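Local coordinates for uncharacterized protein (Leptospirillum rubarum, PDB 3OMD), which is of unknown function and folds as a small, mainly helical, strand-free single chain of the DUF5069 family, at residues Ser86-Ser89 / Lys93-Glu96. Numbering follows the deposited sequence.
Sequences SPRS and KEVE
R88 and S89 pass close to E94 and V95 where the chain turns from helix 75-85 into helix 92-104, with R88 CA 6.4 Å from E94 CA. A salt bridge between R88 and E94 carries the contact. The R88 chain is extended, with CG anti to the backbone N (chi1 -166°), and crosses the E94 side chain at about a right angle. Its CG lies 3.7 Å from E94 CB, so the aliphatic parts touch behind the charged ends. E94 bends at chi2 (-56°), which brings OE1 to the edge of the guanidinium. The grip is side-on, and both nitrogens use the same oxygen. R88 NE reaches E94 OE1 at 2.9 Å on its anti side, and R88 NH1 reaches E94 OE1 at 3.1 Å, nearly along the C-O bond. The guanidinium and carboxylate planes are only 12° apart.

Deeper in the turn, V95 CG2 packs 3.5 Å from S89 O. S89 is tied back to S86, the first residue after helix 75-85: its OG donates to S86 O at 2.7 Å, on a lone pair. S86 OG accepts from S89 N, an ST motif, and also bonds F58 O. F58 of helix 50-58 touches both S89 and V95.

The other R88 nitrogen, NH2, bonds F57 O, and R88 makes a cation-pi contact with the F57 ring. The guanidinium is thus held at several points and joins helix 92-104 to helix 50-58 through the loop. Pairing with R88 would be expected to stabilise the charged form of E94.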
ATOM      1  N   SER A  86       7.643  14.094   7.683  1.00 16.74           N
ATOM      2  CA  SER A  86       6.607  13.605   8.606  1.00 16.13           C
ATOM      3  C   SER A  86       7.156  13.319   9.998  1.00 15.91           C
ATOM      4  O   SER A  86       7.662  12.232  10.294  1.00 15.69           O
ATOM      5  CB  SER A  86       5.990  12.324   8.051  1.00 15.79           C
ATOM      6  OG  SER A  86       5.002  11.844   8.955  1.00 15.62           O
ATOM      7  N   PRO A  87       7.039  14.303  10.901  1.00 17.09           N
ATOM      8  CA  PRO A  87       7.400  14.043  12.279  1.00 17.09           C
ATOM      9  C   PRO A  87       6.645  12.826  12.852  1.00 16.34           C
ATOM     10  O   PRO A  87       7.216  12.044  13.612  1.00 17.33           O
ATOM     11  CB  PRO A  87       6.942  15.319  12.980  1.00 18.74           C
ATOM     12  CG  PRO A  87       7.194  16.357  11.955  1.00 20.06           C
ATOM     13  CD  PRO A  87       6.720  15.726  10.672  1.00 18.40           C
ATOM     14  N   ARG A  88       5.383  12.634  12.458  1.00 16.35           N
ATOM     15  CA  ARG A  88       4.596  11.518  13.042  1.00 15.72           C
ATOM     16  C   ARG A  88       5.253  10.179  12.671  1.00 15.41           C
ATOM     17  O   ARG A  88       5.255   9.234  13.480  1.00 15.80           O
ATOM     18  CB  ARG A  88       3.133  11.592  12.589  1.00 16.27           C
ATOM     19  CG  ARG A  88       2.212  10.688  13.403  1.00 15.39           C
ATOM     20  CD  ARG A  88       0.788  10.865  12.937  1.00 15.73           C
ATOM     21  NE  ARG A  88      -0.194  10.263  13.836  1.00 14.13           N
ATOM     22  CZ  ARG A  88      -1.483  10.179  13.564  1.00 13.96           C
ATOM     23  NH1 ARG A  88      -2.296   9.671  14.491  1.00 15.65           N
ATOM     24  NH2 ARG A  88      -1.962  10.588  12.368  1.00 14.69           N
ATOM     25  N   SER A  89       5.832  10.124  11.468  1.00 14.77           N
ATOM     26  CA  SER A  89       6.460   8.859  11.012  1.00 14.26           C
ATOM     27  C   SER A  89       7.732   8.504  11.813  1.00 14.11           C
ATOM     28  O   SER A  89       8.214   7.359  11.730  1.00 15.09           O
ATOM     29  CB  SER A  89       6.834   8.936   9.525  1.00 14.14           C
ATOM     30  OG  SER A  89       7.987   9.763   9.313  1.00 15.38           O
ATOM     31  N   LYS A  93       5.456   4.499  18.143  1.00 17.38           N
ATOM     32  CA  LYS A  93       4.095   4.177  18.604  1.00 17.76           C
ATOM     33  C   LYS A  93       3.017   4.689  17.653  1.00 17.53           C
ATOM     34  O   LYS A  93       1.943   4.086  17.505  1.00 16.53           O
ATOM     35  CB  LYS A  93       3.854   4.731  20.002  1.00 19.76           C
ATOM     36  CG  LYS A  93       4.695   4.010  21.041  1.00 25.29           C
ATOM     37  CD  LYS A  93       4.366   4.520  22.443  1.00 33.98           C
ATOM     38  CE  LYS A  93       4.924   3.554  23.513  1.00 39.08           C
ATOM     39  NZ  LYS A  93       6.418   3.557  23.547  1.00 42.64           N
ATOM     40  N   GLU A  94       3.294   5.809  16.998  1.00 15.73           N
ATOM     41  CA  GLU A  94       2.356   6.280  15.985  1.00 14.84           C
ATOM     42  C   GLU A  94       2.353   5.392  14.756  1.00 14.36           C
ATOM     43  O   GLU A  94       1.275   5.110  14.195  1.00 14.33           O
ATOM     44  CB  GLU A  94       2.664   7.724  15.566  1.00 15.24           C
ATOM     45  CG  GLU A  94       2.395   8.758  16.683  1.00 17.71           C
ATOM     46  CD  GLU A  94       0.964   8.652  17.160  1.00 16.53           C
ATOM     47  OE1 GLU A  94       0.038   8.864  16.341  1.00 17.86           O
ATOM     48  OE2 GLU A  94       0.744   8.382  18.356  1.00 20.45           O
ATOM     49  N   VAL A  95       3.534   4.946  14.317  1.00 13.53           N
ATOM     50  CA  VAL A  95       3.589   3.989  13.195  1.00 12.84           C
ATOM     51  C   VAL A  95       2.823   2.707  13.562  1.00 12.78           C
ATOM     52  O   VAL A  95       2.069   2.167  12.730  1.00 13.07           O
ATOM     53  CB  VAL A  95       5.059   3.736  12.824  1.00 12.69           C
ATOM     54  CG1 VAL A  95       5.154   2.634  11.815  1.00 14.35           C
ATOM     55  CG2 VAL A  95       5.700   5.013  12.235  1.00 13.97           C
ATOM     56  N   GLU A  96       3.012   2.228  14.793  0.50 13.82           N
ATOM     57  CA  GLU A  96       2.325   1.018  15.252  0.50 14.31           C
ATOM     58  C   GLU A  96       0.816   1.273  15.273  0.50 14.16           C
ATOM     59  O   GLU A  96       0.038   0.408  14.891  0.50 14.09           O
ATOM     60  CB  GLU A  96       2.901   0.602  16.616  0.50 16.76           C
ATOM     61  CG  GLU A  96       4.204  -0.208  16.482  0.50 20.21           C
ATOM     62  CD  GLU A  96       5.291   0.004  17.567  0.50 28.18           C
ATOM     63  OE1 GLU A  96       4.999  -0.039  18.771  0.50 30.44           O
ATOM     64  OE2 GLU A  96       6.480   0.172  17.193  0.50 31.45           O
TER